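Local atomic coordinates of glycosyl hydrolase (Rhizobium leguminosarum bv. trifolii, PDB entry 5NDX), a protein that probably hydrolyses alpha-L-iduronoside bonds, as the glycoside hydrolase family 39 bacterial orthologue of human alpha-L-iduronidase. Residues V540-G545 with E550-F555; F591-P596 with V600-C605; E293-R298 with A305-L310. The protein carries 2 engineered substitutions. One frame throughout, in Å; residues are numbered along the deposited sequence. Where two conformers were deposited one is given.

Interaction 1. Residues V540-G545 with E550-F555; sequences VERYLG and EERMLF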
loop_
_atom_site.group_PDB
_atom_site.type_symbol
_atom_site.label_atom_id
_atom_site.label_comp_id
_atom_site.label_asym_id
_atom_site.label_seq_id
_atom_site.Cartn_x
_atom_site.Cartn_y
_atom_site.Cartn_z
ATOM N N VAL A 540 -21.580 -2.204 -6.658
ATOM C CA VAL A 540 -22.197 -2.400 -5.356
ATOM C C VAL A 540 -22.261 -3.883 -5.108
ATOM O O VAL A 540 -22.716 -4.626 -5.968
ATOM C CB VAL A 540 -23.615 -1.855 -5.288
ATOM C CG1 VAL A 540 -24.190 -2.068 -3.884
ATOM C CG2 VAL A 540 -23.617 -0.385 -5.660
ATOM N N GLU A 541 -21.759 -4.350 -3.971
ATOM C CA GLU A 541 -21.863 -5.762 -3.637
ATOM C C GLU A 541 -22.332 -5.986 -2.246
ATOM O O GLU A 541 -21.945 -5.251 -1.317
ATOM C CB GLU A 541 -20.535 -6.426 -3.727
ATOM C CG GLU A 541 -20.044 -6.499 -5.126
ATOM C CD GLU A 541 -18.657 -7.005 -5.136
ATOM O OE1 GLU A 541 -18.375 -7.895 -4.313
ATOM O OE2 GLU A 541 -17.852 -6.492 -5.939
ATOM N N ARG A 542 -23.034 -7.110 -2.098
ATOM C CA ARG A 542 -23.628 -7.537 -0.850
ATOM C C ARG A 542 -22.650 -8.283 0.055
ATOM O O ARG A 542 -21.947 -9.172 -0.367
ATOM C CB ARG A 542 -24.831 -8.431 -1.155
ATOM C CG ARG A 542 -25.481 -9.061 0.064
ATOM C CD ARG A 542 -26.947 -9.402 -0.247
ATOM N NE ARG A 542 -27.601 -9.994 0.910
ATOM C CZ ARG A 542 -27.472 -11.269 1.284
ATOM N NH1 ARG A 542 -26.707 -12.125 0.619
ATOM N NH2 ARG A 542 -28.111 -11.685 2.372
ATOM N N TYR A 543 -22.626 -7.911 1.330
ATOM C CA TYR A 543 -21.909 -8.671 2.344
ATOM C C TYR A 543 -22.790 -8.797 3.548
ATOM O O TYR A 543 -23.755 -8.045 3.689
ATOM C CB TYR A 543 -20.599 -7.939 2.753
ATOM C CG TYR A 543 -19.576 -8.003 1.677
ATOM C CD1 TYR A 543 -18.669 -9.048 1.613
ATOM C CD2 TYR A 543 -19.541 -7.057 0.692
ATOM C CE1 TYR A 543 -17.732 -9.124 0.592
ATOM C CE2 TYR A 543 -18.601 -7.124 -0.348
ATOM C CZ TYR A 543 -17.689 -8.137 -0.369
ATOM O OH TYR A 543 -16.786 -8.170 -1.373
ATOM N N LEU A 544 -22.428 -9.723 4.428
ATOM C CA LEU A 544 -23.054 -9.792 5.732
ATOM C C LEU A 544 -22.023 -9.440 6.809
ATOM O O LEU A 544 -20.939 -10.059 6.882
ATOM C CB LEU A 544 -23.638 -11.189 5.989
ATOM C CG LEU A 544 -24.762 -11.597 5.020
ATOM C CD1 LEU A 544 -25.189 -13.051 5.267
ATOM C CD2 LEU A 544 -25.949 -10.665 5.184
ATOM N N GLY A 545 -22.385 -8.466 7.636
ATOM C CA GLY A 545 -21.611 -8.073 8.805
ATOM C C GLY A 545 -21.898 -8.950 10.009
ATOM O O GLY A 545 -22.751 -9.833 9.952
ATOM N N GLU A 550 -27.139 -6.829 7.040
ATOM C CA GLU A 550 -26.991 -6.609 5.612
ATOM C C GLU A 550 -26.033 -5.465 5.406
ATOM O O GLU A 550 -26.146 -4.440 6.068
ATOM C CB GLU A 550 -28.333 -6.263 4.935
ATOM C CG GLU A 550 -29.284 -7.459 4.745
ATOM C CD GLU A 550 -28.784 -8.442 3.706
ATOM O OE1 GLU A 550 -28.140 -8.030 2.712
ATOM O OE2 GLU A 550 -29.034 -9.660 3.868
ATOM N N GLU A 551 -25.078 -5.645 4.509
ATOM C CA GLU A 551 -24.142 -4.541 4.196
ATOM C C GLU A 551 -23.928 -4.478 2.697
ATOM O O GLU A 551 -24.100 -5.490 1.994
ATOM C CB GLU A 551 -22.783 -4.738 4.896
ATOM C CG GLU A 551 -22.866 -4.705 6.411
ATOM C CD GLU A 551 -21.539 -4.931 7.135
ATOM O OE1 GLU A 551 -20.568 -5.368 6.497
ATOM O OE2 GLU A 551 -21.519 -4.689 8.354
ATOM N N ARG A 552 -23.512 -3.309 2.227
ATOM C CA ARG A 552 -23.130 -3.114 0.807
ATOM C C ARG A 552 -21.784 -2.423 0.691
ATOM O O ARG A 552 -21.612 -1.349 1.231
ATOM C CB ARG A 552 -24.183 -2.256 0.125
ATOM C CG ARG A 552 -25.604 -2.837 0.171
ATOM C CD ARG A 552 -25.739 -4.113 -0.664
ATOM N NE ARG A 552 -27.104 -4.674 -0.598
ATOM C CZ ARG A 552 -27.577 -5.493 0.350
ATOM N NH1 ARG A 552 -26.835 -5.927 1.365
ATOM N NH2 ARG A 552 -28.820 -5.895 0.285
ATOM N N MET A 553 -20.837 -3.034 0.008
ATOM C CA MET A 553 -19.582 -2.420 -0.311
ATOM C C MET A 553 -19.697 -1.732 -1.663
ATOM O O MET A 553 -20.084 -2.383 -2.637
ATOM C CB MET A 553 -18.489 -3.467 -0.377
ATOM C CG MET A 553 -17.105 -2.903 -0.586
ATOM S SD MET A 553 -16.666 -1.952 0.904
ATOM C CE MET A 553 -15.348 -0.960 0.250
ATOM N N LEU A 554 -19.357 -0.440 -1.699
ATOM C CA LEU A 554 -19.312 0.366 -2.911
ATOM C C LEU A 554 -17.854 0.582 -3.313
ATOM O O LEU A 554 -16.970 0.832 -2.437
ATOM C CB LEU A 554 -19.983 1.718 -2.679
ATOM C CG LEU A 554 -21.504 1.831 -2.673
ATOM C CD1 LEU A 554 -22.105 0.949 -1.596
ATOM C CD2 LEU A 554 -21.970 3.270 -2.451
ATOM N N PHE A 555 -17.598 0.522 -4.612
ATOM C CA PHE A 555 -16.274 0.758 -5.219
ATOM C C PHE A 555 -16.529 1.563 -6.490
ATOM O O PHE A 555 -17.485 1.284 -7.186
ATOM C CB PHE A 555 -15.612 -0.582 -5.566
ATOM C CG PHE A 555 -14.270 -0.455 -6.226
ATOM C CD1 PHE A 555 -13.177 0.138 -5.539
ATOM C CD2 PHE A 555 -14.046 -0.982 -7.532
ATOM C CE1 PHE A 555 -11.894 0.193 -6.124
ATOM C CE2 PHE A 555 -12.778 -0.895 -8.141
ATOM C CZ PHE A 555 -11.690 -0.308 -7.432
#

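Interaction 2. Residues F591-P596 with V600-C605; sequences FLHMSP and VRYAVC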
loop_
_atom_site.group_PDB
_atom_site.type_symbol
_atom_site.label_atom_id
_atom_site.label_comp_id
_atom_site.label_asym_id
_atom_site.label_seq_id
_atom_site.Cartn_x
_atom_site.Cartn_y
_atom_site.Cartn_z
ATOM N N PHE A 591 -16.552 2.561 -0.122
ATOM C CA PHE A 591 -17.375 2.810 1.048
ATOM C C PHE A 591 -18.197 1.609 1.445
ATOM O O PHE A 591 -18.883 1.029 0.624
ATOM C CB PHE A 591 -18.280 4.015 0.789
ATOM C CG PHE A 591 -19.175 4.355 1.945
ATOM C CD1 PHE A 591 -18.660 4.939 3.090
ATOM C CD2 PHE A 591 -20.539 4.036 1.917
ATOM C CE1 PHE A 591 -19.500 5.268 4.181
ATOM C CE2 PHE A 591 -21.364 4.343 3.009
ATOM C CZ PHE A 591 -20.840 4.968 4.141
ATOM N N LEU A 592 -18.123 1.231 2.713
ATOM C CA LEU A 592 -18.948 0.173 3.250
ATOM C C LEU A 592 -20.218 0.768 3.882
ATOM O O LEU A 592 -20.120 1.550 4.819
ATOM C CB LEU A 592 -18.179 -0.721 4.277
ATOM C CG LEU A 592 -19.243 -1.811 4.569
ATOM C CD1 LEU A 592 -18.951 -3.152 3.955
ATOM C CD2 LEU A 592 -19.878 -1.850 5.915
ATOM N N HIS A 593 -21.408 0.441 3.345
ATOM C CA HIS A 593 -22.673 0.912 3.923
ATOM C C HIS A 593 -23.385 -0.197 4.694
ATOM O O HIS A 593 -23.574 -1.282 4.143
ATOM C CB HIS A 593 -23.646 1.369 2.817
ATOM C CG HIS A 593 -24.854 2.065 3.364
ATOM N ND1 HIS A 593 -26.136 1.824 2.908
ATOM C CD2 HIS A 593 -24.971 2.962 4.379
ATOM C CE1 HIS A 593 -26.983 2.596 3.573
ATOM N NE2 HIS A 593 -26.310 3.278 4.486
ATOM N N MET A 594 -23.802 0.088 5.915
ATOM C CA MET A 594 -24.493 -0.854 6.809
ATOM C C MET A 594 -26.027 -0.650 6.713
ATOM O O MET A 594 -26.500 0.497 6.677
ATOM C CB MET A 594 -24.036 -0.611 8.264
ATOM C CG MET A 594 -22.506 -0.532 8.483
ATOM S SD MET A 594 -21.965 -0.072 10.172
ATOM C CE MET A 594 -22.427 -1.602 10.986
ATOM N N SER A 595 -26.780 -1.746 6.685
ATOM C CA SER A 595 -28.261 -1.726 6.768
ATOM C C SER A 595 -28.919 -0.855 5.702
ATOM O O SER A 595 -29.512 0.157 6.014
ATOM C CB SER A 595 -28.673 -1.274 8.172
ATOM O OG SER A 595 -28.062 -2.139 9.120
ATOM N N PRO A 596 -28.767 -1.216 4.435
ATOM C CA PRO A 596 -29.469 -0.452 3.424
ATOM C C PRO A 596 -30.993 -0.559 3.600
ATOM O O PRO A 596 -31.473 -1.622 3.967
ATOM C CB PRO A 596 -29.073 -1.145 2.121
ATOM C CG PRO A 596 -28.718 -2.520 2.512
ATOM C CD PRO A 596 -28.109 -2.400 3.873
ATOM N N VAL A 600 -33.048 0.058 -2.199
ATOM C CA VAL A 600 -31.974 1.059 -2.006
ATOM C C VAL A 600 -31.386 1.447 -3.369
ATOM O O VAL A 600 -31.078 0.600 -4.180
ATOM C CB VAL A 600 -30.844 0.564 -1.064
ATOM C CG1 VAL A 600 -30.145 -0.678 -1.610
ATOM C CG2 VAL A 600 -29.834 1.681 -0.788
ATOM N N ARG A 601 -31.255 2.734 -3.607
ATOM C CA ARG A 601 -30.422 3.223 -4.693
ATOM C C ARG A 601 -29.283 4.096 -4.104
ATOM O O ARG A 601 -29.538 4.998 -3.287
ATOM C CB ARG A 601 -31.284 4.018 -5.680
ATOM C CG ARG A 601 -30.615 4.286 -7.013
ATOM C CD ARG A 601 -31.595 4.763 -8.100
ATOM N NE ARG A 601 -30.911 4.817 -9.406
ATOM C CZ ARG A 601 -30.690 3.775 -10.227
ATOM N NH1 ARG A 601 -31.132 2.550 -9.935
ATOM N NH2 ARG A 601 -30.036 3.954 -11.378
ATOM N N TYR A 602 -28.054 3.829 -4.559
ATOM C CA TYR A 602 -26.837 4.530 -4.141
ATOM C C TYR A 602 -26.476 5.596 -5.157
ATOM O O TYR A 602 -26.756 5.435 -6.323
ATOM C CB TYR A 602 -25.688 3.530 -3.974
ATOM C CG TYR A 602 -25.839 2.675 -2.741
ATOM C CD1 TYR A 602 -25.652 3.219 -1.463
ATOM C CD2 TYR A 602 -26.190 1.337 -2.842
ATOM C CE1 TYR A 602 -25.797 2.447 -0.319
ATOM C CE2 TYR A 602 -26.321 0.539 -1.707
ATOM C CZ TYR A 602 -26.143 1.110 -0.459
ATOM O OH TYR A 602 -26.307 0.334 0.627
ATOM N N ALA A 603 -25.927 6.706 -4.687
ATOM C CA ALA A 603 -25.318 7.743 -5.530
ATOM C C ALA A 603 -23.980 8.189 -4.879
ATOM O O ALA A 603 -23.879 8.212 -3.650
ATOM C CB ALA A 603 -26.245 8.944 -5.673
ATOM N N VAL A 604 -22.959 8.451 -5.695
ATOM C CA VAL A 604 -21.692 8.978 -5.226
ATOM C C VAL A 604 -21.438 10.319 -5.916
ATOM O O VAL A 604 -21.577 10.392 -7.139
ATOM C CB VAL A 604 -20.553 7.968 -5.478
ATOM C CG1 VAL A 604 -19.249 8.530 -4.971
ATOM C CG2 VAL A 604 -20.830 6.671 -4.744
ATOM N N CYS A 605 -21.126 11.365 -5.130
ATOM C CA CYS A 605 -20.800 12.708 -5.608
ATOM C C CYS A 605 -19.350 13.008 -5.291
ATOM O O CYS A 605 -18.864 12.602 -4.247
ATOM C CB CYS A 605 -21.692 13.750 -4.902
ATOM S SG CYS A 605 -23.467 13.301 -5.084
#

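Interaction 3. Residues E293-R298 with A305-L310; sequences EQHDRR and ANFTFL. With 8U8 ((2~{R},3~{S},4~{S},5~{R},6~{S})-6-(4-methyl-2-oxidanylidene-chromen-7-yl)oxy-3,4,5-tris(oxidanyl)oxane-2-carboxylic acid), chain N; SO4 (sulfate ion), chain E.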
loop_
_atom_site.group_PDB
_atom_site.type_symbol
_atom_site.label_atom_id
_atom_site.label_comp_id
_atom_site.label_asym_id
_atom_site.label_seq_id
_atom_site.Cartn_x
_atom_site.Cartn_y
_atom_site.Cartn_z
ATOM N N GLU A 293 10.621 8.515 3.860
ATOM C CA GLU A 293 11.385 9.742 3.756
ATOM C C GLU A 293 12.906 9.490 3.818
ATOM O O GLU A 293 13.682 10.161 3.121
ATOM C CB GLU A 293 10.930 10.746 4.808
ATOM C CG GLU A 293 11.556 12.118 4.668
ATOM C CD GLU A 293 12.909 12.292 5.353
ATOM O OE1 GLU A 293 13.307 11.467 6.197
ATOM O OE2 GLU A 293 13.551 13.331 5.055
ATOM N N GLN A 294 13.326 8.543 4.646
ATOM C CA GLN A 294 14.720 8.153 4.712
ATOM C C GLN A 294 15.240 7.597 3.368
ATOM O O GLN A 294 16.368 7.896 2.958
ATOM C CB GLN A 294 14.953 7.101 5.810
ATOM C CG GLN A 294 14.845 7.628 7.228
ATOM C CD GLN A 294 14.690 6.509 8.263
ATOM O OE1 GLN A 294 14.419 5.368 7.949
ATOM N NE2 GLN A 294 14.786 6.864 9.494
ATOM N N HIS A 295 14.456 6.756 2.714
ATOM C CA HIS A 295 14.849 6.273 1.399
ATOM C C HIS A 295 14.950 7.433 0.385
ATOM O O HIS A 295 15.888 7.487 -0.412
ATOM C CB HIS A 295 13.872 5.208 0.889
ATOM C CG HIS A 295 14.115 3.866 1.471
ATOM N ND1 HIS A 295 13.743 3.542 2.758
ATOM C CD2 HIS A 295 14.696 2.754 0.944
ATOM C CE1 HIS A 295 14.108 2.294 3.010
ATOM N NE2 HIS A 295 14.680 1.792 1.923
ATOM N N ASP A 296 13.995 8.352 0.422
ATOM C CA ASP A 296 14.020 9.483 -0.481
ATOM C C ASP A 296 15.259 10.383 -0.236
ATOM O O ASP A 296 15.968 10.737 -1.186
ATOM C CB ASP A 296 12.733 10.306 -0.383
ATOM C CG ASP A 296 12.642 11.375 -1.467
ATOM O OD1 ASP A 296 12.555 11.070 -2.685
ATOM O OD2 ASP A 296 12.644 12.529 -1.080
ATOM N N ARG A 297 15.515 10.718 1.016
ATOM C CA ARG A 297 16.573 11.643 1.360
ATOM C C ARG A 297 17.996 11.008 1.282
ATOM O O ARG A 297 18.929 11.664 0.875
ATOM C CB ARG A 297 16.309 12.217 2.732
ATOM C CG ARG A 297 17.428 13.112 3.289
ATOM C CD ARG A 297 17.008 13.822 4.560
ATOM N NE ARG A 297 16.284 12.900 5.462
ATOM C CZ ARG A 297 16.839 12.013 6.283
ATOM N NH1 ARG A 297 18.154 11.950 6.440
ATOM N NH2 ARG A 297 16.066 11.208 6.985
ATOM N N ARG A 298 18.151 9.759 1.661
ATOM C CA ARG A 298 19.463 9.122 1.774
ATOM C C ARG A 298 19.847 8.265 0.578
ATOM O O ARG A 298 21.042 7.979 0.396
ATOM C CB ARG A 298 19.538 8.256 3.046
ATOM C CG ARG A 298 19.362 9.069 4.329
ATOM C CD ARG A 298 19.523 8.237 5.624
ATOM N NE ARG A 298 20.824 7.588 5.604
ATOM C CZ ARG A 298 21.152 6.423 6.156
ATOM N NH1 ARG A 298 20.313 5.712 6.885
ATOM N NH2 ARG A 298 22.350 5.933 5.943
ATOM N N ALA A 305 21.851 5.186 -5.239
ATOM C CA ALA A 305 21.479 3.979 -5.926
ATOM C C ALA A 305 20.225 4.240 -6.704
ATOM O O ALA A 305 19.531 5.216 -6.441
ATOM C CB ALA A 305 21.240 2.875 -4.926
ATOM N N ASN A 306 19.900 3.360 -7.647
ATOM C CA ASN A 306 18.693 3.515 -8.452
ATOM C C ASN A 306 17.490 2.886 -7.699
ATOM O O ASN A 306 16.855 1.943 -8.173
ATOM C CB ASN A 306 18.943 2.844 -9.824
ATOM C CG ASN A 306 17.871 3.117 -10.839
ATOM O OD1 ASN A 306 16.999 3.944 -10.629
ATOM N ND2 ASN A 306 17.957 2.440 -11.974
ATOM N N PHE A 307 17.144 3.437 -6.537
ATOM C CA PHE A 307 16.127 2.806 -5.687
ATOM C C PHE A 307 14.762 3.067 -6.315
ATOM O O PHE A 307 14.410 4.193 -6.534
ATOM C CB PHE A 307 16.159 3.293 -4.244
ATOM C CG PHE A 307 15.298 2.472 -3.346
ATOM C CD1 PHE A 307 15.780 1.294 -2.777
ATOM C CD2 PHE A 307 13.978 2.833 -3.123
ATOM C CE1 PHE A 307 14.946 0.510 -1.997
ATOM C CE2 PHE A 307 13.152 2.072 -2.319
ATOM C CZ PHE A 307 13.645 0.901 -1.760
ATOM N N THR A 308 14.003 2.022 -6.598
ATOM C CA THR A 308 12.829 2.130 -7.456
ATOM C C THR A 308 11.479 1.750 -6.844
ATOM O O THR A 308 10.440 2.275 -7.300
ATOM C CB THR A 308 13.094 1.279 -8.735
ATOM O OG1 THR A 308 14.224 1.845 -9.417
ATOM C CG2 THR A 308 11.935 1.290 -9.695
ATOM N N PHE A 309 11.449 0.792 -5.921
ATOM C CA PHE A 309 10.195 0.346 -5.348
ATOM C C PHE A 309 10.403 -0.201 -3.935
ATOM O O PHE A 309 11.390 -0.849 -3.649
ATOM C CB PHE A 309 9.590 -0.702 -6.254
ATOM C CG PHE A 309 8.202 -1.125 -5.914
ATOM C CD1 PHE A 309 7.179 -0.228 -5.920
ATOM C CD2 PHE A 309 7.914 -2.450 -5.712
ATOM C CE1 PHE A 309 5.878 -0.619 -5.676
ATOM C CE2 PHE A 309 6.620 -2.871 -5.459
ATOM C CZ PHE A 309 5.596 -1.937 -5.413
ATOM N N LEU A 310 9.459 0.119 -3.074
ATOM C CA LEU A 310 9.451 -0.321 -1.677
ATOM C C LEU A 310 8.048 -0.846 -1.448
ATOM O O LEU A 310 7.073 -0.103 -1.594
ATOM C CB LEU A 310 9.780 0.851 -0.785
ATOM C CG LEU A 310 9.822 0.614 0.715
ATOM C CD1 LEU A 310 10.669 1.702 1.315
ATOM C CD2 LEU A 310 8.441 0.628 1.337
HETATM C C15 8U8 N . 9.677 -4.528 -9.248
HETATM C C13 8U8 N . 9.928 -3.321 -9.907
HETATM C C14 8U8 N . 11.080 -3.171 -10.669
HETATM C C16 8U8 N . 11.292 -2.003 -11.387
HETATM O O9 8U8 N . 12.337 -1.865 -12.009
HETATM O O8 8U8 N . 10.416 -0.966 -11.291
HETATM C C11 8U8 N . 9.269 -1.112 -10.597
HETATM C C10 8U8 N . 8.406 -0.046 -10.648
HETATM C C12 8U8 N . 9.001 -2.274 -9.888
HETATM C C7 8U8 N . 7.784 -2.345 -9.210
HETATM C C8 8U8 N . 6.911 -1.264 -9.251
HETATM C C9 8U8 N . 7.204 -0.107 -9.977
HETATM O O2 8U8 N . 6.298 0.924 -9.998
HETATM C C5 8U8 N . 6.366 1.896 -11.075
HETATM O O1 8U8 N . 7.306 2.846 -10.542
HETATM C C1 8U8 N . 7.540 4.066 -11.282
HETATM C C6 8U8 N . 8.194 3.778 -12.679
HETATM O O7 8U8 N . 8.855 2.732 -12.833
HETATM O O6 8U8 N . 7.957 4.594 -13.583
HETATM C C2 8U8 N . 6.181 4.751 -11.408
HETATM O O5 8U8 N . 6.271 6.028 -12.113
HETATM C C3 8U8 N . 5.176 3.809 -12.111
HETATM O O4 8U8 N . 3.928 4.450 -12.122
HETATM C C4 8U8 N . 5.032 2.513 -11.311
HETATM O O3 8U8 N . 4.193 1.571 -11.983
HETATM S S SO4 E . 20.942 13.971 4.923
HETATM O O1 SO4 E . 20.807 14.845 6.107
HETATM O O2 SO4 E . 20.380 14.668 3.738
HETATM O O3 SO4 E . 22.375 13.664 4.698
HETATM O O4 SO4 E . 20.245 12.693 5.174
#

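Interaction 1. Residues V540-G545 with E550-F555
A beta hairpin brings Val540 to Leu544 against Glu550 to Leu554 as antiparallel strands; the segment axes approach to 4.6 Å. Glu541 pairs with Met553, and Tyr543 with Glu551, each through two backbone hydrogen bonds; Met553 N to Glu541 O spans 2.8 Å. On the face carrying Arg542, Glu550 and Arg552, a salt-bridge network joins the strands. Arg542 reaches Glu550 side-on: NE meets OE1 and NH2 meets OE2, both at 2.7 Å, each oxygen using its syn lone pair, with the two planes only 21° apart. Extended from CG to NE, with chi1 at 175°, the Arg542 chain crosses to Glu550 and passes its CG and CD over one face of the Arg552 guanidinium. Arg552 NH1 takes the anti lone pair of Glu550 OE1 at 2.8 Å and also reaches Glu551 O at 2.8 Å. On the opposite face of the hairpin, Tyr543 CE2 packs on Met553 CB at 3.7 Å. A methionine in place of Arg542 would probably leave Glu550 OE2, and also Asp353, a second salt-bridge partner, without their charged mate. Arg542 NE lies 4.2 Å from Arg552 NH1: two guanidinium groups gather round one carboxylate, which probably balances much of their charge.

Interaction 2. Residues F591-P596 with V600-C605
His593 and Tyr602 meet at their polar edges inside a C-terminal beta sandwich, consistent with a fibronectin type III-like domain: strand 590-594 closes its three-stranded antiparallel sheet, while strand 601-607 belongs to the four-stranded one. Their ring planes stand almost perpendicular, at 88°, with centroids 5.4 Å apart. What joins them is a hydrogen bond of 2.7 Å between His593 ND1 and Tyr602 OH, in which either group could be the donor. The hydroxyl lies near the imidazole plane at its edge, and ND1 likewise lies near the phenol plane, so each polar atom is close to the plane of the other ring while the planes themselves are nearly perpendicular. The imidazole is carried toward the facing sheet by a first torsion that sets CG opposite the backbone N (chi1 -171°).

Beyond the strand end, Pro596 brings its CB to 3.5 Å from Tyr602 OH, flanking the same hydroxyl with an apolar carbon. Val600 supplies a second cover: its CG2 lies over one face of the Tyr602 ring, toward the rim, while its CG1 packs on Pro596 CB at 3.9 Å. On the four-stranded sheet, Cys605 is joined to Cys617 by a disulfide, and Tyr602 also packs against Val571. The phenol CE1 closes in beside the hydrogen bond, reaching 3.3 Å from His593 ND1.

Interaction 3. Residues E293-R298 with A305-L310
His295 lays its CD2 over one face of the Phe307 ring, offset toward the rim, with CZ of Phe307 the nearest atom at 3.4 Å. The two planes are inclined by 47° and the centroids lie 4.7 Å apart, so the rings meet obliquely. Leu310 makes a more regular contact: its CD1 stands 3.8 Å from the centroid of the His295 ring, only 9° off the ring normal, a CH-pi interaction over the middle of the face. With CG opposite the backbone N (chi1 180°), Leu310 carries this methyl toward the helix. The imidazole also has a polar tie, since His295 ND1 is hydrogen-bonded to Ile291 O one turn earlier in the helix, which helps to fix its rotation while CD2 meets Phe307.

These contacts pack helix 282-300 against strand 307-310: it is the helix that leads into the eighth and last strand of the TIM barrel. Helix 235-252 adds Ile238 and Val239 beside His295. Phe307 and Leu310 face helix 282-300, whereas the two residues between them, Thr308 and Phe309, line the ligand pocket. There the Phe309 ring offers a face to the coumarin of the bound 8U8, with CD1 lying 3.5 Å from 8U8 C8. Thr308 CG2 approaches 8U8 O8 at 3.2 Å, while its hydroxyl donates to Asn306 O.

On the helix, Arg297 grips Glu293 side-on through NE and NH2, and Asp391 is a further salt-bridge partner of its guanidinium. A sulfate, probably from the crystallisation liquor, accepts a hydrogen bond at its O4 from Arg297 NH1, 2.6 Å away.

Along the chain the order is interaction 3, interaction 1, interaction 2. Interactions 1 and 2 are neighbours, their centres 9 Å apart: strand 549-557 lies between 536-545 and 590-594 in one antiparallel sheet, and interaction 2 leads from that sheet to the one holding strand 601-607. Backbone bonds such as Arg552 O to His593 N, 2.8 Å, tie them directly, and Arg552 also packs on Tyr602. Interaction 3 belongs to the TIM barrel, its centre about 38 Å from that of interaction 1 and 40 Å from that of interaction 2, across the chain's centre. The C-terminal pair builds a beta sandwich that rests on barrel helix 36-45; in interaction 3 helix 282-300 backs the ligand-lining strand 307-310.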